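Local coordinates for uncharacterized protein (Parabacteroides merdae, PDB 4MXN) that is uncharacterized but, as a putative family 28 glycosyl hydrolase with a pectate-lyase-like fold, probably cleaves glycosidic bonds in polysaccharides, at residues 172-186 and 198-212. Numbering follows the deposited sequence. Where two conformers were deposited one is given.
Sequences VAEIYKDCHNVTVDK and AISISGCDGVKMTDC
Glu-174 lays its carboxylate alongside the aliphatic branch of Ile-199, OE2 lying 3.3 Å from CG1, the two side chains pointing the same way into the interior. Its other oxygen, OE1, takes the hydroxyl of Tyr-176 on the anti lone pair, the OH to OE1 distance being 2.7 Å and OE1 lying in the ring plane. The two project from the same face as residues i and i+2, and the Tyr-176 torsion (CG beside its own N, chi1 -55°) leans the ring back toward Glu-174, bringing OH to OE1. The Tyr-176 ring meets Ile-199 CG2 at its edge, 4.2 Å from CD2. Replacing Glu-174 by an alanine would probably leave the buried Tyr-176 hydroxyl without this acceptor and open a gap beside Ile-199. The pairing is that of successive coils of a right-handed parallel beta-helix, the fold of family 28 and pectate lyases: strands 174-177 and 199-202 run parallel within 2°, their axes 4.7 Å apart, and after the corner at Asn-181 strands 182-185 and 205-210 pair likewise. Backbone hydrogen bonds join both pairs, among them Tyr-176 N to Ser-200 O (2.9 Å) and Lys-208 N to Val-182 O. Inside, Val-184 and selenomethionine Met-209 lie side by side, CG2 3.7 Å from CE in the conformer given. At the turn between the two strands of each segment, Cys-204 SG accepts a weak hydrogen bond from Cys-179 N (3.6 Å). On the outer face water bridges neighbouring coils: one molecule joins Lys-177 NZ, Asp-178 OD1 and Ser-202 OG, another Asp-185 OD1, the Lys-208 carbonyl and Thr-210 OG1. The His-180 ring crosses Asp-205 with its plane 63° from the carboxylate, CD2 standing 3.7 Å from CB, while that carboxylate is bound by Asn-229 and Arg-228 of the following coil.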
ATOM      1  N   VAL A 172       3.253  -8.173  -3.547  1.00 19.52           N
ATOM      2  CA  VAL A 172       1.804  -8.197  -3.781  1.00 20.47           C
ATOM      3  C   VAL A 172       1.366  -6.732  -3.673  1.00 23.69           C
ATOM      4  O   VAL A 172       2.029  -5.973  -2.979  1.00 23.24           O
ATOM      5  CB  VAL A 172       1.099  -9.176  -2.784  1.00 25.65           C
ATOM      6  CG1 VAL A 172      -0.422  -9.020  -2.775  1.00 26.47           C
ATOM      7  CG2 VAL A 172       1.472 -10.621  -3.092  1.00 26.47           C
ATOM      8  N   ALA A 173       0.332  -6.293  -4.404  1.00 19.57           N
ATOM      9  CA  ALA A 173      -0.067  -4.884  -4.282  1.00 18.57           C
ATOM     10  C   ALA A 173      -0.736  -4.594  -2.921  1.00 23.74           C
ATOM     11  O   ALA A 173      -0.400  -3.597  -2.277  1.00 22.72           O
ATOM     12  CB  ALA A 173      -0.999  -4.496  -5.407  1.00 18.50           C
ATOM     13  N   GLU A 174      -1.679  -5.458  -2.498  1.00 19.30           N
ATOM     14  CA  GLU A 174      -2.459  -5.258  -1.273  1.00 19.17           C
ATOM     15  C   GLU A 174      -2.486  -6.487  -0.429  1.00 23.71           C
ATOM     16  O   GLU A 174      -2.786  -7.566  -0.939  1.00 23.92           O
ATOM     17  CB  GLU A 174      -3.925  -4.915  -1.610  1.00 21.23           C
ATOM     18  CG  GLU A 174      -4.217  -3.678  -2.436  1.00 24.06           C
ATOM     19  CD  GLU A 174      -5.621  -3.681  -3.028  1.00 30.86           C
ATOM     20  OE1 GLU A 174      -6.600  -3.554  -2.261  1.00 22.22           O
ATOM     21  OE2 GLU A 174      -5.746  -3.852  -4.260  1.00 28.83           O
ATOM     22  N   ILE A 175      -2.277  -6.330   0.879  1.00 20.47           N
ATOM     23  CA  ILE A 175      -2.342  -7.455   1.825  1.00 20.11           C
ATOM     24  C   ILE A 175      -3.280  -7.077   2.952  1.00 23.20           C
ATOM     25  O   ILE A 175      -3.096  -6.023   3.568  1.00 23.88           O
ATOM     26  CB  ILE A 175      -0.948  -7.880   2.365  1.00 23.16           C
ATOM     27  CG1 ILE A 175       0.003  -8.363   1.225  1.00 23.75           C
ATOM     28  CG2 ILE A 175      -1.097  -8.978   3.470  1.00 25.24           C
ATOM     29  CD1 ILE A 175       1.424  -8.543   1.675  1.00 29.93           C
ATOM     30  N   TYR A 176      -4.306  -7.907   3.197  1.00 21.22           N
ATOM     31  CA  TYR A 176      -5.267  -7.708   4.288  1.00 21.42           C
ATOM     32  C   TYR A 176      -5.236  -8.962   5.123  1.00 25.07           C
ATOM     33  O   TYR A 176      -5.541 -10.057   4.625  1.00 25.66           O
ATOM     34  CB  TYR A 176      -6.689  -7.368   3.774  1.00 23.19           C
ATOM     35  CG  TYR A 176      -6.700  -6.169   2.852  1.00 26.04           C
ATOM     36  CD1 TYR A 176      -6.571  -4.874   3.357  1.00 28.69           C
ATOM     37  CD2 TYR A 176      -6.798  -6.325   1.475  1.00 26.91           C
ATOM     38  CE1 TYR A 176      -6.525  -3.768   2.506  1.00 25.64           C
ATOM     39  CE2 TYR A 176      -6.758  -5.225   0.615  1.00 27.12           C
ATOM     40  CZ  TYR A 176      -6.631  -3.949   1.138  1.00 26.84           C
ATOM     41  OH  TYR A 176      -6.575  -2.866   0.299  1.00 25.42           O
ATOM     42  N   LYS A 177      -4.757  -8.822   6.362  1.00 19.37           N
ATOM     43  CA  LYS A 177      -4.604  -9.936   7.276  1.00 19.95           C
ATOM     44  C   LYS A 177      -5.281  -9.629   8.600  1.00 24.72           C
ATOM     45  O   LYS A 177      -4.947  -8.622   9.221  1.00 25.35           O
ATOM     46  CB  LYS A 177      -3.104 -10.247   7.492  1.00 21.68           C
ATOM     47  CG  LYS A 177      -2.862 -11.443   8.398  1.00 30.18           C
ATOM     48  CD  LYS A 177      -1.392 -11.828   8.486  1.00 38.13           C
ATOM     49  CE  LYS A 177      -1.163 -12.932   9.501  1.00 49.30           C
ATOM     50  NZ  LYS A 177      -1.852 -14.204   9.148  1.00 53.94           N
ATOM     51  N   ASP A 178      -6.233 -10.497   9.033  1.00 22.94           N
ATOM     52  CA  ASP A 178      -6.962 -10.417  10.315  1.00 23.53           C
ATOM     53  C   ASP A 178      -7.592  -9.034  10.527  1.00 26.84           C
ATOM     54  O   ASP A 178      -7.570  -8.506  11.634  1.00 26.45           O
ATOM     55  CB  ASP A 178      -6.030 -10.767  11.500  1.00 26.41           C
ATOM     56  CG  ASP A 178      -5.312 -12.100  11.381  1.00 40.91           C
ATOM     57  OD1 ASP A 178      -5.906 -13.047  10.816  1.00 43.07           O
ATOM     58  OD2 ASP A 178      -4.168 -12.203  11.876  1.00 46.50           O
ATOM     59  N   CYS A 179      -8.145  -8.451   9.460  1.00 23.84           N
ATOM     60  CA  CYS A 179      -8.781  -7.142   9.512  1.00 23.54           C
ATOM     61  C   CYS A 179     -10.301  -7.279   9.623  1.00 28.05           C
ATOM     62  O   CYS A 179     -10.873  -8.299   9.231  1.00 27.42           O
ATOM     63  CB  CYS A 179      -8.402  -6.304   8.293  1.00 23.34           C
ATOM     64  SG  CYS A 179      -6.668  -5.805   8.231  1.00 27.02           S
ATOM     65  N   HIS A 180     -10.949  -6.234  10.165  1.00 25.35           N
ATOM     66  CA  HIS A 180     -12.401  -6.146  10.320  1.00 25.77           C
ATOM     67  C   HIS A 180     -12.899  -4.901   9.613  1.00 25.79           C
ATOM     68  O   HIS A 180     -12.321  -3.838   9.808  1.00 24.18           O
ATOM     69  CB  HIS A 180     -12.818  -6.072  11.809  1.00 28.43           C
ATOM     70  CG  HIS A 180     -12.632  -7.327  12.602  1.00 34.26           C
ATOM     71  ND1 HIS A 180     -11.475  -7.556  13.330  1.00 37.26           N
ATOM     72  CD2 HIS A 180     -13.505  -8.329  12.852  1.00 37.79           C
ATOM     73  CE1 HIS A 180     -11.672  -8.698  13.967  1.00 37.67           C
ATOM     74  NE2 HIS A 180     -12.868  -9.211  13.688  1.00 38.44           N
ATOM     75  N   ASN A 181     -14.007  -5.008   8.877  1.00 22.10           N
ATOM     76  CA  ASN A 181     -14.687  -3.890   8.213  1.00 22.43           C
ATOM     77  C   ASN A 181     -13.742  -3.124   7.285  1.00 24.63           C
ATOM     78  O   ASN A 181     -13.371  -1.976   7.552  1.00 24.22           O
ATOM     79  CB  ASN A 181     -15.365  -2.945   9.239  1.00 24.91           C
ATOM     80  CG  ASN A 181     -16.242  -1.879   8.607  1.00 45.49           C
ATOM     81  OD1 ASN A 181     -16.687  -2.001   7.470  1.00 37.00           O
ATOM     82  ND2 ASN A 181     -16.482  -0.791   9.317  1.00 43.00           N
ATOM     83  N   VAL A 182     -13.321  -3.793   6.219  1.00 19.59           N
ATOM     84  CA  VAL A 182     -12.445  -3.216   5.197  1.00 19.24           C
ATOM     85  C   VAL A 182     -13.289  -2.916   3.966  1.00 24.57           C
ATOM     86  O   VAL A 182     -14.124  -3.741   3.587  1.00 23.04           O
ATOM     87  CB  VAL A 182     -11.256  -4.162   4.849  1.00 22.63           C
ATOM     88  CG1 VAL A 182     -10.388  -3.596   3.714  1.00 21.49           C
ATOM     89  CG2 VAL A 182     -10.409  -4.462   6.079  1.00 22.47           C
ATOM     90  N   THR A 183     -13.088  -1.733   3.353  1.00 22.04           N
ATOM     91  CA  THR A 183     -13.738  -1.375   2.086  1.00 20.95           C
ATOM     92  C   THR A 183     -12.640  -0.968   1.122  1.00 23.00           C
ATOM     93  O   THR A 183     -11.719  -0.260   1.512  1.00 20.78           O
ATOM     94  CB  THR A 183     -14.822  -0.287   2.236  1.00 27.87           C
ATOM     95  OG1 THR A 183     -14.234   0.928   2.684  1.00 25.24           O
ATOM     96  CG2 THR A 183     -16.011  -0.715   3.137  1.00 27.64           C
ATOM     97  N   VAL A 184     -12.698  -1.472  -0.117  1.00 21.98           N
ATOM     98  CA  VAL A 184     -11.741  -1.154  -1.204  1.00 20.70           C
ATOM     99  C   VAL A 184     -12.593  -0.747  -2.398  1.00 24.58           C
ATOM    100  O   VAL A 184     -13.275  -1.594  -2.977  1.00 25.76           O
ATOM    101  CB  VAL A 184     -10.761  -2.320  -1.523  1.00 23.46           C
ATOM    102  CG1 VAL A 184      -9.697  -1.880  -2.515  1.00 21.90           C
ATOM    103  CG2 VAL A 184     -10.110  -2.875  -0.253  1.00 23.30           C
ATOM    104  N   ASP A 185     -12.619   0.548  -2.719  1.00 20.82           N
ATOM    105  CA  ASP A 185     -13.506   1.086  -3.746  1.00 20.45           C
ATOM    106  C   ASP A 185     -12.789   1.836  -4.861  1.00 22.65           C
ATOM    107  O   ASP A 185     -11.998   2.718  -4.569  1.00 22.69           O
ATOM    108  CB  ASP A 185     -14.517   2.049  -3.086  1.00 22.60           C
ATOM    109  CG  ASP A 185     -15.637   1.363  -2.339  1.00 33.31           C
ATOM    110  OD1 ASP A 185     -15.446   1.039  -1.158  1.00 30.51           O
ATOM    111  OD2 ASP A 185     -16.710   1.155  -2.944  1.00 44.29           O
ATOM    112  N   LYS A 186     -13.107   1.534  -6.138  1.00 20.27           N
ATOM    113  CA  LYS A 186     -12.564   2.238  -7.331  1.00 19.51           C
ATOM    114  C   LYS A 186     -11.001   2.226  -7.375  1.00 22.22           C
ATOM    115  O   LYS A 186     -10.372   3.172  -7.858  1.00 22.81           O
ATOM    116  CB  LYS A 186     -13.106   3.696  -7.394  1.00 19.85           C
ATOM    117  CG  LYS A 186     -14.638   3.790  -7.332  1.00 25.88           C
ATOM    118  CD  LYS A 186     -15.120   5.192  -6.947  1.00 33.13           C
ATOM    119  CE  LYS A 186     -16.597   5.219  -6.631  1.00 38.66           C
ATOM    120  NZ  LYS A 186     -16.870   4.793  -5.234  1.00 38.48           N
ATOM    121  N   ALA A 198      -2.258  -9.571  -6.994  1.00 19.99           N
ATOM    122  CA  ALA A 198      -2.591  -8.188  -6.689  1.00 18.79           C
ATOM    123  C   ALA A 198      -3.067  -8.062  -5.257  1.00 26.15           C
ATOM    124  O   ALA A 198      -2.839  -7.023  -4.639  1.00 25.32           O
ATOM    125  CB  ALA A 198      -3.675  -7.683  -7.631  1.00 19.06           C
ATOM    126  N   ILE A 199      -3.790  -9.087  -4.743  1.00 23.45           N
ATOM    127  CA  ILE A 199      -4.377  -9.030  -3.391  1.00 23.62           C
ATOM    128  C   ILE A 199      -4.245 -10.352  -2.671  1.00 26.04           C
ATOM    129  O   ILE A 199      -4.617 -11.389  -3.215  1.00 25.40           O
ATOM    130  CB  ILE A 199      -5.869  -8.591  -3.444  1.00 27.11           C
ATOM    131  CG1 ILE A 199      -5.991  -7.155  -3.973  1.00 27.46           C
ATOM    132  CG2 ILE A 199      -6.553  -8.673  -2.040  1.00 28.54           C
ATOM    133  CD1 ILE A 199      -7.198  -6.914  -4.522  1.00 40.44           C
ATOM    134  N   SER A 200      -3.784 -10.280  -1.406  1.00 21.96           N
ATOM    135  CA  SER A 200      -3.666 -11.386  -0.476  1.00 22.78           C
ATOM    136  C   SER A 200      -4.620 -11.114   0.694  1.00 28.22           C
ATOM    137  O   SER A 200      -4.527 -10.044   1.314  1.00 27.66           O
ATOM    138  CB  SER A 200      -2.223 -11.558  -0.015  1.00 26.57           C
ATOM    139  OG  SER A 200      -2.116 -12.648   0.886  1.00 37.29           O
ATOM    140  N   ILE A 201      -5.576 -12.041   0.955  1.00 25.69           N
ATOM    141  CA  ILE A 201      -6.558 -11.889   2.044  0.50 25.46           C
ATOM    142  C   ILE A 201      -6.524 -13.152   2.915  1.00 30.90           C
ATOM    143  O   ILE A 201      -6.560 -14.279   2.393  1.00 32.04           O
ATOM    144  CB  ILE A 201      -8.013 -11.567   1.539  0.50 28.34           C
ATOM    145  CG1 ILE A 201      -8.066 -10.273   0.683  0.50 27.92           C
ATOM    146  CG2 ILE A 201      -9.010 -11.459   2.710  0.50 28.93           C
ATOM    147  CD1 ILE A 201      -9.405  -9.994  -0.076  0.50 34.22           C
ATOM    148  N   SER A 202      -6.452 -12.963   4.234  1.00 26.42           N
ATOM    149  CA  SER A 202      -6.469 -14.060   5.207  1.00 26.32           C
ATOM    150  C   SER A 202      -7.066 -13.575   6.518  1.00 27.08           C
ATOM    151  O   SER A 202      -6.776 -12.450   6.938  1.00 22.54           O
ATOM    152  CB  SER A 202      -5.073 -14.639   5.431  1.00 30.95           C
ATOM    153  OG  SER A 202      -4.206 -13.733   6.088  1.00 43.11           O
ATOM    154  N   GLY A 203      -7.888 -14.432   7.129  1.00 24.37           N
ATOM    155  CA  GLY A 203      -8.549 -14.216   8.410  1.00 24.86           C
ATOM    156  C   GLY A 203      -9.329 -12.924   8.592  1.00 28.61           C
ATOM    157  O   GLY A 203      -9.476 -12.464   9.725  1.00 27.51           O
ATOM    158  N   CYS A 204      -9.840 -12.334   7.501  1.00 25.04           N
ATOM    159  CA  CYS A 204     -10.588 -11.082   7.597  1.00 24.86           C
ATOM    160  C   CYS A 204     -12.065 -11.331   7.899  1.00 28.23           C
ATOM    161  O   CYS A 204     -12.603 -12.417   7.645  1.00 28.40           O
ATOM    162  CB  CYS A 204     -10.425 -10.252   6.327  1.00 24.39           C
ATOM    163  SG  CYS A 204      -8.760  -9.603   6.066  1.00 27.67           S
ATOM    164  N   ASP A 205     -12.729 -10.309   8.450  1.00 23.84           N
ATOM    165  CA  ASP A 205     -14.157 -10.375   8.712  1.00 23.36           C
ATOM    166  C   ASP A 205     -14.775  -9.073   8.220  1.00 29.05           C
ATOM    167  O   ASP A 205     -14.664  -8.038   8.877  1.00 27.49           O
ATOM    168  CB  ASP A 205     -14.472 -10.651  10.204  1.00 25.81           C
ATOM    169  CG  ASP A 205     -15.951 -10.626  10.576  1.00 40.23           C
ATOM    170  OD1 ASP A 205     -16.811 -10.646   9.652  1.00 37.69           O
ATOM    171  OD2 ASP A 205     -16.252 -10.533  11.778  1.00 52.43           O
ATOM    172  N   GLY A 206     -15.446  -9.154   7.079  1.00 28.17           N
ATOM    173  CA  GLY A 206     -16.116  -8.009   6.475  1.00 27.46           C
ATOM    174  C   GLY A 206     -15.159  -7.270   5.560  1.00 30.94           C
ATOM    175  O   GLY A 206     -14.384  -6.417   6.010  1.00 29.46           O
ATOM    176  N   VAL A 207     -15.132  -7.673   4.287  1.00 27.77           N
ATOM    177  CA  VAL A 207     -14.306  -7.039   3.255  1.00 27.01           C
ATOM    178  C   VAL A 207     -15.216  -6.799   2.075  1.00 29.03           C
ATOM    179  O   VAL A 207     -15.729  -7.758   1.483  1.00 27.81           O
ATOM    180  CB  VAL A 207     -13.004  -7.802   2.874  1.00 30.78           C
ATOM    181  CG1 VAL A 207     -12.214  -7.048   1.798  1.00 29.64           C
ATOM    182  CG2 VAL A 207     -12.124  -8.050   4.105  1.00 30.75           C
ATOM    183  N   LYS A 208     -15.451  -5.513   1.759  1.00 24.36           N
ATOM    184  CA  LYS A 208     -16.304  -5.159   0.635  1.00 23.67           C
ATOM    185  C   LYS A 208     -15.453  -4.497  -0.423  1.00 25.11           C
ATOM    186  O   LYS A 208     -14.960  -3.385  -0.210  1.00 25.11           O
ATOM    187  CB  LYS A 208     -17.487  -4.263   1.058  1.00 25.93           C
ATOM    188  CG  LYS A 208     -18.507  -4.928   1.965  1.00 36.55           C
ATOM    189  CD  LYS A 208     -19.785  -4.094   1.988  1.00 41.96           C
ATOM    190  CE  LYS A 208     -20.841  -4.645   2.901  1.00 50.72           C
ATOM    191  NZ  LYS A 208     -22.183  -4.072   2.585  1.00 50.99           N
HETATM  192  N   MSE A 209     -15.290  -5.177  -1.564  1.00 20.64           N
HETATM  193  CA  MSE A 209     -14.499  -4.665  -2.681  0.50 19.68           C
HETATM  194  C   MSE A 209     -15.440  -4.340  -3.838  1.00 24.70           C
HETATM  195  O   MSE A 209     -16.171  -5.226  -4.290  1.00 23.56           O
HETATM  196  CB  MSE A 209     -13.413  -5.673  -3.091  0.50 21.28           C
HETATM  197  CG  MSE A 209     -12.308  -5.039  -3.908  0.50 27.46           C
HETATM  198 SE   MSE A 209     -10.683  -6.092  -4.070  0.38 34.63          SE
HETATM  199  CE  MSE A 209     -10.062  -6.044  -2.232  0.50 30.87           C
ATOM    200  N   THR A 210     -15.451  -3.057  -4.284  1.00 20.78           N
ATOM    201  CA  THR A 210     -16.354  -2.581  -5.336  1.00 20.84           C
ATOM    202  C   THR A 210     -15.634  -1.745  -6.395  1.00 24.17           C
ATOM    203  O   THR A 210     -14.814  -0.889  -6.057  1.00 22.76           O
ATOM    204  CB  THR A 210     -17.473  -1.751  -4.674  1.00 27.34           C
ATOM    205  OG1 THR A 210     -17.977  -2.480  -3.559  1.00 29.43           O
ATOM    206  CG2 THR A 210     -18.635  -1.414  -5.627  1.00 28.10           C
ATOM    207  N   ASP A 211     -15.965  -1.990  -7.678  1.00 20.42           N
ATOM    208  CA  ASP A 211     -15.454  -1.244  -8.844  1.00 20.69           C
ATOM    209  C   ASP A 211     -13.925  -1.238  -8.904  1.00 25.42           C
ATOM    210  O   ASP A 211     -13.300  -0.218  -9.217  1.00 25.26           O
ATOM    211  CB  ASP A 211     -15.991   0.209  -8.851  1.00 21.83           C
ATOM    212  CG  ASP A 211     -17.497   0.283  -8.935  1.00 27.03           C
ATOM    213  OD1 ASP A 211     -18.083  -0.502  -9.695  1.00 26.03           O
ATOM    214  OD2 ASP A 211     -18.086   1.079  -8.193  1.00 29.15           O
ATOM    215  N   CYS A 212     -13.323  -2.379  -8.617  1.00 23.24           N
ATOM    216  CA  CYS A 212     -11.869  -2.467  -8.682  1.00 22.26           C
ATOM    217  C   CYS A 212     -11.434  -3.061 -10.005  1.00 26.30           C
ATOM    218  O   CYS A 212     -12.099  -3.955 -10.536  1.00 25.03           O
ATOM    219  CB  CYS A 212     -11.331  -3.239  -7.484  1.00 21.50           C
ATOM    220  SG  CYS A 212     -11.587  -2.365  -5.923  1.00 24.68           S
TER
HETATM  221  O   HOH W   1      -3.195 -11.899   3.693  1.00 40.43           O
HETATM  222  O   HOH W   2      -4.687 -14.635   8.965  1.00 34.19           O
HETATM  223  O   HOH W   3     -17.725   2.124  -5.770  0.50 22.76           O
HETATM  224  O   HOH W   4     -16.816  -1.455  -1.334  1.00 30.04           O